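Local atomic coordinates of erythromycin C-12 hydroxylase (Saccharopolyspora erythraea, PDB entry 2JJN), a protein that hydroxylates the macrolactone ring of erythromycin D at C-12 to give erythromycin C, using heme b, molecular oxygen and NADPH. Residues W51-H56 and V310-W315; A105-T110 and I213-L218; I371-R376 and S406-A411. The protein carries 2 engineered substitutions. All coordinates share one frame; numbering follows the deposited sequence.

The three contacts lie far apart in one cytochrome P450 chain and none touches another. Contact 1 joins strands 51-53 and 311-315 of the mixed five-stranded sheet. Contact 2 is nested inside the loop that contact 1 closes, and sets segment 105-110, leading into helix 108-112, against helix 212-218. Contact 3 follows in series, where the end of helix 356-374 meets the C-terminal tail. The centres of contacts 1 and 2 are about 34 Å apart, and those of contacts 2 and 3 about 39 Å. Contacts 1 and 3 lie on opposite sides of the chain's centre, their centres about 45 Å apart. Contact 2 includes Phe106 of the heme pocket; contact 3 holds the tail at the surface.

Contact 1: residues W51-H56 and V310-W315; sequences WHVFRH and VMVNTW. With SO4 (sulfate ion), chain E; SO4 (sulfate ion), chain G.
Trp315 NE1 donates to His52 ND1 at 2.9 Å. The N-H...N angle is 171°, and each atom lies close to the plane of the other's ring. The rings meet rim to rim, their planes 33° apart. His52 CG lies beside the backbone N and anti to the carbonyl carbon (chi1 -66°), which helps bring the imidazole to the indole. Phe54 sets its CE2 over one face of the indole, 3.4 Å from Trp315 CD1, with the two rings oblique to each other. His52, Phe54 and Trp315 form an aromatic cluster. Asn313, in the modelled conformer, lies alongside His52.

The backbone sets these groups in place. Trp51 N bonds to Met311 O, and Asn313 N to Trp51 O at 2.7 Å. Val53 N then bonds to Asn313 O, and Trp315 N to Val53 O. On the other face of the sheet, Val53 CG2 packs on Val312 CG1 at 3.8 Å. Val310 CG2 reaches Trp51 CD1 at 3.6 Å.

Farther out, Asp46 bonds to His52 NE2, which fixes the ring's rotation and is consistent with ND1 as acceptor and NE2 bearing the proton. Helix 27-40 packs against Phe54 and Trp315. Arg55 grips the chain E sulfate through NH1 and NH2, with NH2 2.8 Å from O1. His56 NE2 donates to O2 of the chain G sulfate at 2.6 Å. Both ions probably come from the crystallisation liquor.

Strand 311-315 also pairs with strand 290-295, which carries the substrate-binding Gln292 and the heme-binding Arg293. This is parallel pairing inside the mixed beta-sheet of the cytochrome P450 fold.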
loop_
_atom_site.group_PDB
_atom_site.type_symbol
_atom_site.label_atom_id
_atom_site.label_comp_id
_atom_site.label_asym_id
_atom_site.label_seq_id
_atom_site.Cartn_x
_atom_site.Cartn_y
_atom_site.Cartn_z
ATOM N N TRP A 51 7.242 -19.768 -3.661
ATOM C CA TRP A 51 8.507 -19.587 -2.969
ATOM C C TRP A 51 8.475 -18.273 -2.239
ATOM O O TRP A 51 7.628 -17.364 -2.540
ATOM C CB TRP A 51 9.638 -19.568 -4.006
ATOM C CG TRP A 51 9.840 -20.948 -4.596
ATOM C CD1 TRP A 51 9.051 -21.583 -5.528
ATOM C CD2 TRP A 51 10.863 -21.880 -4.243
ATOM N NE1 TRP A 51 9.541 -22.846 -5.797
ATOM C CE2 TRP A 51 10.656 -23.053 -5.025
ATOM C CE3 TRP A 51 11.951 -21.838 -3.335
ATOM C CZ2 TRP A 51 11.498 -24.169 -4.951
ATOM C CZ3 TRP A 51 12.802 -22.944 -3.277
ATOM C CH2 TRP A 51 12.579 -24.088 -4.093
ATOM N N HIS A 52 9.254 -18.207 -1.178
ATOM C CA HIS A 52 9.233 -17.042 -0.320
ATOM C C HIS A 52 10.682 -16.657 -0.018
ATOM O O HIS A 52 11.506 -17.533 0.326
ATOM C CB HIS A 52 8.577 -17.429 1.009
ATOM C CG HIS A 52 7.139 -17.775 0.849
ATOM N ND1 HIS A 52 6.124 -16.865 1.083
ATOM C CD2 HIS A 52 6.549 -18.928 0.450
ATOM C CE1 HIS A 52 4.957 -17.456 0.828
ATOM N NE2 HIS A 52 5.188 -18.707 0.463
ATOM N N VAL A 53 10.946 -15.350 -0.061
ATOM C CA VAL A 53 12.310 -14.847 0.091
ATOM C C VAL A 53 12.306 -13.887 1.286
ATOM O O VAL A 53 11.510 -12.940 1.325
ATOM C CB VAL A 53 12.745 -14.150 -1.195
ATOM C CG1 VAL A 53 14.092 -13.476 -0.987
ATOM C CG2 VAL A 53 12.852 -15.239 -2.288
ATOM N N PHE A 54 13.183 -14.155 2.268
ATOM C CA PHE A 54 13.105 -13.469 3.569
ATOM C C PHE A 54 14.196 -12.449 3.906
ATOM O O PHE A 54 13.973 -11.548 4.711
ATOM C CB PHE A 54 13.050 -14.499 4.717
ATOM C CG PHE A 54 11.858 -15.426 4.609
ATOM C CD1 PHE A 54 12.032 -16.769 4.298
ATOM C CD2 PHE A 54 10.587 -14.916 4.699
ATOM C CE1 PHE A 54 10.932 -17.622 4.201
ATOM C CE2 PHE A 54 9.449 -15.762 4.593
ATOM C CZ PHE A 54 9.637 -17.136 4.333
ATOM N N ARG A 55 15.372 -12.596 3.330
ATOM C CA ARG A 55 16.468 -11.694 3.721
ATOM C C ARG A 55 16.495 -10.429 2.882
ATOM O O ARG A 55 16.183 -10.468 1.689
ATOM C CB ARG A 55 17.809 -12.418 3.553
ATOM C CG ARG A 55 18.025 -13.487 4.609
ATOM C CD ARG A 55 19.381 -14.145 4.422
ATOM N NE ARG A 55 19.557 -15.227 5.374
ATOM C CZ ARG A 55 20.432 -16.206 5.177
ATOM N NH1 ARG A 55 21.175 -16.211 4.049
ATOM N NH2 ARG A 55 20.568 -17.173 6.099
ATOM N N HIS A 56 16.927 -9.320 3.492
ATOM C CA HIS A 56 16.872 -8.042 2.817
ATOM C C HIS A 56 17.616 -8.054 1.472
ATOM O O HIS A 56 17.095 -7.624 0.437
ATOM C CB HIS A 56 17.503 -6.990 3.738
ATOM C CG HIS A 56 17.467 -5.605 3.185
ATOM N ND1 HIS A 56 18.509 -5.089 2.432
ATOM C CD2 HIS A 56 16.566 -4.602 3.332
ATOM C CE1 HIS A 56 18.227 -3.838 2.106
ATOM N NE2 HIS A 56 17.062 -3.515 2.629
ATOM N N VAL A 310 7.268 -20.370 -11.575
ATOM C CA VAL A 310 6.664 -20.449 -10.259
ATOM C C VAL A 310 6.592 -19.049 -9.638
ATOM O O VAL A 310 7.311 -18.132 -10.058
ATOM C CB VAL A 310 7.425 -21.429 -9.312
ATOM C CG1 VAL A 310 7.471 -22.856 -9.883
ATOM C CG2 VAL A 310 8.844 -20.914 -9.051
ATOM N N MET A 311 5.667 -18.902 -8.684
ATOM C CA MET A 311 5.484 -17.620 -8.008
ATOM C C MET A 311 6.494 -17.499 -6.855
ATOM O O MET A 311 6.787 -18.486 -6.190
ATOM C CB MET A 311 4.067 -17.508 -7.503
ATOM C CG MET A 311 3.843 -16.298 -6.635
ATOM S SD MET A 311 2.150 -15.665 -6.810
ATOM C CE MET A 311 2.237 -15.063 -8.489
ATOM N N VAL A 312 7.012 -16.291 -6.669
ATOM C CA VAL A 312 7.987 -15.970 -5.611
ATOM C C VAL A 312 7.422 -14.786 -4.851
ATOM O O VAL A 312 7.052 -13.779 -5.474
ATOM C CB VAL A 312 9.335 -15.557 -6.243
ATOM C CG1 VAL A 312 10.329 -15.210 -5.130
ATOM C CG2 VAL A 312 9.872 -16.709 -7.146
ATOM N N ASN A 313 7.359 -14.897 -3.525
ATOM C CA ASN A 313 6.815 -13.843 -2.625
ATOM C C ASN A 313 8.038 -13.212 -1.968
ATOM O O ASN A 313 8.810 -13.924 -1.307
ATOM C CB ASN A 313 5.992 -14.608 -1.548
ATOM C CG ASN A 313 4.560 -14.799 -1.919
ATOM O OD1 ASN A 313 4.076 -15.922 -1.927
ATOM N ND2 ASN A 313 3.854 -13.713 -2.196
ATOM N N THR A 314 8.228 -11.915 -2.146
ATOM C CA THR A 314 9.340 -11.203 -1.474
ATOM C C THR A 314 8.817 -10.519 -0.233
ATOM O O THR A 314 7.948 -9.668 -0.349
ATOM C CB THR A 314 9.978 -10.108 -2.341
ATOM O OG1 THR A 314 8.998 -9.176 -2.803
ATOM C CG2 THR A 314 10.715 -10.687 -3.573
ATOM N N TRP A 315 9.326 -10.905 0.927
ATOM C CA TRP A 315 8.799 -10.442 2.212
ATOM C C TRP A 315 9.493 -9.155 2.636
ATOM O O TRP A 315 10.514 -9.138 3.344
ATOM C CB TRP A 315 8.950 -11.538 3.257
ATOM C CG TRP A 315 7.886 -12.584 3.180
ATOM C CD1 TRP A 315 7.910 -13.684 2.416
ATOM C CD2 TRP A 315 6.655 -12.592 3.911
ATOM N NE1 TRP A 315 6.730 -14.443 2.630
ATOM C CE2 TRP A 315 5.952 -13.774 3.544
ATOM C CE3 TRP A 315 6.058 -11.687 4.809
ATOM C CZ2 TRP A 315 4.687 -14.092 4.066
ATOM C CZ3 TRP A 315 4.815 -12.010 5.347
ATOM C CH2 TRP A 315 4.141 -13.198 4.973
HETATM S S SO4 E . 23.246 -19.465 4.416
HETATM O O1 SO4 E . 22.532 -19.120 5.649
HETATM O O2 SO4 E . 22.917 -20.840 4.045
HETATM O O3 SO4 E . 24.687 -19.327 4.622
HETATM O O4 SO4 E . 22.810 -18.627 3.295
HETATM S S SO4 G . 15.827 0.125 2.963
HETATM O O1 SO4 G . 14.389 0.288 3.328
HETATM O O2 SO4 G . 16.051 -1.104 2.202
HETATM O O3 SO4 G . 16.754 0.100 4.098
HETATM O O4 SO4 G . 16.271 1.160 2.040
#

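Contact 2: residues A105-T110 and I213-L218; sequences AFTPRT and ISRLVL
Arg215 reaches from helix 212-218 to the backbone of Ala105, before helix 108-112. The contact belongs to the largely helical part of the cytochrome P450 fold. Phe106 is the centre of an inverse gamma turn here, and it touches the heme.

In the modelled conformer of Arg215, the guanidinium meets the Ala105 carbonyl with its edge. Arg215 NE donates to Ala105 O at 2.8 Å, with an N-H...O angle of 164°. The donor lies in the carbonyl plane, on a lone pair. Arg215 NH2 adds a weak bond to the same oxygen at 3.4 Å. A bend at chi3 (61°) brings the NE edge round to the carbonyl. Asp210 forms a salt bridge with Arg215 NH1, so the group is held from a second point.

The stem of the arginine packs too. Ala105 CB lies 3.7 Å from Arg215 CB and 3.8 Å from Leu216 CD2. The alanine methyl is therefore shared between two neighbouring residues of the helix. Leu216 also touches helix 228-259.

In this same conformer, Thr107 crosses Arg215 at about a right angle, with its CG2 near the guanidinium edge. Thr110 runs past the arginine in the opposite direction and sets its hydroxyl over one guanidinium face. Thr107 is the N-cap residue of helix 108-112. Its OG1 is hydrogen-bonded to Thr110 OG1 at 2.8 Å.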
loop_
_atom_site.group_PDB
_atom_site.type_symbol
_atom_site.label_atom_id
_atom_site.label_comp_id
_atom_site.label_asym_id
_atom_site.label_seq_id
_atom_site.Cartn_x
_atom_site.Cartn_y
_atom_site.Cartn_z
ATOM N N ALA A 105 1.304 12.535 -16.807
ATOM C CA ALA A 105 0.036 13.050 -16.241
ATOM C C ALA A 105 0.026 13.231 -14.708
ATOM O O ALA A 105 -0.496 14.225 -14.191
ATOM C CB ALA A 105 -1.085 12.109 -16.625
ATOM N N PHE A 106 0.454 12.177 -14.000
ATOM C CA PHE A 106 0.485 12.139 -12.524
ATOM C C PHE A 106 1.818 12.752 -12.098
ATOM O O PHE A 106 2.761 12.031 -11.788
ATOM C CB PHE A 106 0.369 10.671 -12.065
ATOM C CG PHE A 106 0.111 10.512 -10.572
ATOM C CD1 PHE A 106 -0.520 11.513 -9.849
ATOM C CD2 PHE A 106 0.502 9.351 -9.909
ATOM C CE1 PHE A 106 -0.747 11.369 -8.464
ATOM C CE2 PHE A 106 0.288 9.194 -8.531
ATOM C CZ PHE A 106 -0.334 10.194 -7.809
ATOM N N THR A 107 1.903 14.076 -12.122
ATOM C CA THR A 107 3.185 14.763 -11.872
ATOM C C THR A 107 3.429 15.168 -10.400
ATOM O O THR A 107 2.499 15.188 -9.589
ATOM C CB THR A 107 3.267 16.007 -12.734
ATOM O OG1 THR A 107 2.237 16.913 -12.332
ATOM C CG2 THR A 107 3.108 15.628 -14.201
ATOM N N PRO A 108 4.690 15.511 -10.048
ATOM C CA PRO A 108 4.972 16.019 -8.682
ATOM C C PRO A 108 4.057 17.184 -8.170
ATOM O O PRO A 108 3.695 17.245 -6.956
ATOM C CB PRO A 108 6.420 16.531 -8.818
ATOM C CG PRO A 108 7.030 15.602 -9.864
ATOM C CD PRO A 108 5.920 15.395 -10.872
ATOM N N ARG A 109 3.741 18.128 -9.061
ATOM C CA ARG A 109 2.970 19.335 -8.711
ATOM C C ARG A 109 1.488 19.029 -8.569
ATOM O O ARG A 109 0.768 19.667 -7.760
ATOM C CB ARG A 109 3.183 20.400 -9.789
ATOM C CG ARG A 109 2.303 21.680 -9.664
ATOM C CD ARG A 109 2.630 22.416 -8.392
ATOM N NE ARG A 109 2.615 23.866 -8.568
ATOM C CZ ARG A 109 3.423 24.696 -7.914
ATOM N NH1 ARG A 109 4.306 24.214 -7.040
ATOM N NH2 ARG A 109 3.358 26.003 -8.136
ATOM N N THR A 110 1.041 18.039 -9.348
ATOM C CA THR A 110 -0.289 17.491 -9.233
ATOM C C THR A 110 -0.474 17.041 -7.791
ATOM O O THR A 110 -1.529 17.301 -7.197
ATOM C CB THR A 110 -0.469 16.332 -10.206
ATOM O OG1 THR A 110 -0.417 16.859 -11.547
ATOM C CG2 THR A 110 -1.787 15.690 -10.045
ATOM N N ILE A 213 -7.771 12.115 -14.876
ATOM C CA ILE A 213 -8.309 11.291 -16.009
ATOM C C ILE A 213 -8.093 12.033 -17.334
ATOM O O ILE A 213 -7.622 11.429 -18.301
ATOM C CB ILE A 213 -9.757 10.846 -15.798
ATOM C CG1 ILE A 213 -9.776 9.798 -14.669
ATOM C CG2 ILE A 213 -10.340 10.235 -17.100
ATOM C CD1 ILE A 213 -11.195 9.350 -14.353
ATOM N N SER A 214 -8.469 13.316 -17.394
ATOM C CA SER A 214 -8.227 14.094 -18.637
ATOM C C SER A 214 -6.764 14.100 -19.012
ATOM O O SER A 214 -6.401 13.957 -20.198
ATOM C CB SER A 214 -8.669 15.530 -18.445
ATOM O OG SER A 214 -10.089 15.615 -18.258
ATOM N N ARG A 215 -5.877 14.284 -18.017
ATOM C CA ARG A 215 -4.472 14.293 -18.326
ATOM C C ARG A 215 -3.983 12.932 -18.810
ATOM O O ARG A 215 -3.119 12.874 -19.694
ATOM C CB ARG A 215 -3.677 14.726 -17.102
ATOM C CG ARG A 215 -3.932 16.187 -16.732
ATOM C CD ARG A 215 -3.273 16.540 -15.390
ATOM N NE ARG A 215 -1.827 16.364 -15.455
ATOM C CZ ARG A 215 -0.977 17.274 -15.927
ATOM N NH1 ARG A 215 -1.417 18.449 -16.360
ATOM N NH2 ARG A 215 0.332 17.008 -15.958
ATOM N N LEU A 216 -4.566 11.865 -18.264
ATOM C CA LEU A 216 -4.180 10.516 -18.688
ATOM C C LEU A 216 -4.644 10.255 -20.139
ATOM O O LEU A 216 -3.933 9.625 -20.931
ATOM C CB LEU A 216 -4.810 9.463 -17.774
ATOM C CG LEU A 216 -4.081 9.350 -16.428
ATOM C CD1 LEU A 216 -5.002 8.588 -15.472
ATOM C CD2 LEU A 216 -2.713 8.639 -16.574
ATOM N N VAL A 217 -5.826 10.755 -20.486
ATOM C CA VAL A 217 -6.339 10.585 -21.870
ATOM C C VAL A 217 -5.537 11.417 -22.873
ATOM O O VAL A 217 -5.341 11.017 -24.053
ATOM C CB VAL A 217 -7.877 10.817 -21.932
ATOM C CG1 VAL A 217 -8.336 11.151 -23.351
ATOM C CG2 VAL A 217 -8.609 9.604 -21.283
ATOM N N LEU A 218 -5.097 12.596 -22.429
ATOM C CA LEU A 218 -4.355 13.461 -23.358
ATOM C C LEU A 218 -2.846 13.164 -23.424
ATOM O O LEU A 218 -2.164 13.649 -24.330
ATOM C CB LEU A 218 -4.596 14.930 -23.017
ATOM C CG LEU A 218 -6.012 15.436 -23.178
ATOM C CD1 LEU A 218 -6.018 16.881 -22.644
ATOM C CD2 LEU A 218 -6.402 15.397 -24.629
#

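Contact 3: residues I371-R376 and S406-A411; sequences IARFGR and SPRQSA
Arg373 and Pro407 make the main contact, by van der Waals packing. Arg373 CG lies 3.6 Å from Pro407 CD. The same CD atom also sits over one face of the guanidinium, 3.7 Å above its plane and displaced toward the rim. The side chain reaches that far because CG is anti to the backbone N (chi1 -177°) and the chain runs extended from CG to NE. Arg373 O lies 3.3 Å from Pro407 CD. Beside the proline, Ser406 CB packs against Phe374 CD1 at 3.9 Å. Phe374 holds Arg373 CG over the centre of its ring.

No charge pair forms. Arg373 and Arg408 lie side by side, and Arg373 NH2 stays 5.8 Å from Arg408 NE in the modelled copy.

No hydrogen bond joins the two segments. Within the tail, Arg408 N donates to Ser406 OG at 3.0 Å, an ST turn. The same hydroxyl is also hydrogen-bonded to Glu131, outside both segments. Gln409 N donates to Ser406 O and closes a type I beta turn.

This is surface packing away from the heme and substrate sites. It lays the turn of the C-terminal tail against the C-terminal end of helix 356-374 of the cytochrome P450 fold.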
loop_
_atom_site.group_PDB
_atom_site.type_symbol
_atom_site.label_atom_id
_atom_site.label_comp_id
_atom_site.label_asym_id
_atom_site.label_seq_id
_atom_site.Cartn_x
_atom_site.Cartn_y
_atom_site.Cartn_z
ATOM N N ILE A 371 -2.476 15.534 15.809
ATOM C CA ILE A 371 -1.745 16.104 16.960
ATOM C C ILE A 371 -2.276 17.522 17.239
ATOM O O ILE A 371 -2.439 17.915 18.415
ATOM C CB ILE A 371 -0.250 16.103 16.657
ATOM C CG1 ILE A 371 0.254 14.665 16.740
ATOM C CG2 ILE A 371 0.515 16.960 17.663
ATOM C CD1 ILE A 371 1.716 14.508 16.213
ATOM N N ALA A 372 -2.557 18.301 16.183
ATOM C CA ALA A 372 -3.066 19.658 16.373
ATOM C C ALA A 372 -4.352 19.668 17.179
ATOM O O ALA A 372 -4.559 20.519 18.060
ATOM C CB ALA A 372 -3.286 20.366 14.997
ATOM N N ARG A 373 -5.250 18.730 16.885
ATOM C CA ARG A 373 -6.539 18.731 17.572
ATOM C C ARG A 373 -6.479 18.067 18.915
ATOM O O ARG A 373 -7.047 18.592 19.905
ATOM C CB ARG A 373 -7.643 18.078 16.700
ATOM C CG ARG A 373 -9.002 18.139 17.390
ATOM C CD ARG A 373 -10.140 17.647 16.476
ATOM N NE ARG A 373 -11.376 17.378 17.250
ATOM C CZ ARG A 373 -12.306 18.278 17.561
ATOM N NH1 ARG A 373 -12.165 19.574 17.235
ATOM N NH2 ARG A 373 -13.367 17.904 18.266
ATOM N N PHE A 374 -5.819 16.927 18.994
ATOM C CA PHE A 374 -5.987 16.068 20.200
ATOM C C PHE A 374 -4.690 15.981 21.008
ATOM O O PHE A 374 -4.734 15.521 22.183
ATOM C CB PHE A 374 -6.297 14.657 19.752
ATOM C CG PHE A 374 -7.576 14.492 18.947
ATOM C CD1 PHE A 374 -8.843 14.705 19.517
ATOM C CD2 PHE A 374 -7.492 14.101 17.617
ATOM C CE1 PHE A 374 -10.023 14.496 18.788
ATOM C CE2 PHE A 374 -8.666 13.869 16.856
ATOM C CZ PHE A 374 -9.948 14.052 17.456
ATOM N N GLY A 375 -3.571 16.344 20.402
ATOM C CA GLY A 375 -2.227 16.101 20.993
ATOM C C GLY A 375 -1.749 14.654 20.921
ATOM O O GLY A 375 -0.567 14.414 20.734
ATOM N N ARG A 376 -2.657 13.710 21.127
ATOM C CA ARG A 376 -2.380 12.273 21.018
ATOM C C ARG A 376 -3.697 11.499 20.889
ATOM O O ARG A 376 -4.783 12.046 21.153
ATOM C CB ARG A 376 -1.586 11.799 22.248
ATOM C CG ARG A 376 -2.411 11.887 23.539
ATOM C CD ARG A 376 -1.628 11.353 24.778
ATOM N NE ARG A 376 -0.586 12.340 25.074
ATOM C CZ ARG A 376 0.736 12.144 25.063
ATOM N NH1 ARG A 376 1.308 10.949 24.894
ATOM N NH2 ARG A 376 1.505 13.175 25.324
ATOM N N SER A 406 -9.351 17.235 23.866
ATOM C CA SER A 406 -9.805 17.811 22.591
ATOM C C SER A 406 -10.379 19.179 22.849
ATOM O O SER A 406 -10.621 19.549 24.012
ATOM C CB SER A 406 -10.890 16.975 21.956
ATOM O OG SER A 406 -12.161 17.294 22.546
ATOM N N PRO A 407 -10.576 19.952 21.779
ATOM C CA PRO A 407 -11.164 21.288 21.953
ATOM C C PRO A 407 -12.567 21.294 22.470
ATOM O O PRO A 407 -13.033 22.407 22.774
ATOM C CB PRO A 407 -11.119 21.937 20.543
ATOM C CG PRO A 407 -9.981 21.135 19.841
ATOM C CD PRO A 407 -10.155 19.721 20.385
ATOM N N ARG A 408 -13.210 20.110 22.628
ATOM C CA ARG A 408 -14.573 20.081 23.163
ATOM C C ARG A 408 -14.611 20.195 24.685
ATOM O O ARG A 408 -15.688 20.484 25.264
ATOM C CB ARG A 408 -15.290 18.788 22.771
ATOM C CG ARG A 408 -15.636 18.630 21.312
ATOM C CD ARG A 408 -16.890 19.377 20.964
ATOM N NE ARG A 408 -18.064 18.825 21.625
ATOM C CZ ARG A 408 -18.699 19.354 22.673
ATOM N NH1 ARG A 408 -18.333 20.536 23.265
ATOM N NH2 ARG A 408 -19.742 18.692 23.148
ATOM N N GLN A 409 -13.466 19.963 25.327
ATOM C CA GLN A 409 -13.462 19.901 26.813
ATOM C C GLN A 409 -13.620 21.282 27.393
ATOM O O GLN A 409 -12.995 22.199 26.916
ATOM C CB GLN A 409 -12.193 19.245 27.296
ATOM C CG GLN A 409 -12.225 17.805 26.879
ATOM C CD GLN A 409 -10.992 17.040 27.178
ATOM O OE1 GLN A 409 -11.055 15.795 27.355
ATOM N NE2 GLN A 409 -9.862 17.701 27.155
ATOM N N SER A 410 -14.486 21.442 28.388
ATOM C CA SER A 410 -14.657 22.783 28.988
ATOM C C SER A 410 -14.776 22.745 30.497
ATOM O O SER A 410 -14.956 21.680 31.073
ATOM C CB SER A 410 -15.907 23.458 28.421
ATOM O OG SER A 410 -17.066 22.715 28.780
ATOM N N ALA A 411 -14.717 23.922 31.129
ATOM C CA ALA A 411 -14.726 24.036 32.599
ATOM C C ALA A 411 -16.130 23.852 33.139
ATOM O O ALA A 411 -17.099 23.913 32.382
ATOM C CB ALA A 411 -14.178 25.400 33.000
ATOM O OXT ALA A 411 -16.330 23.655 34.360
#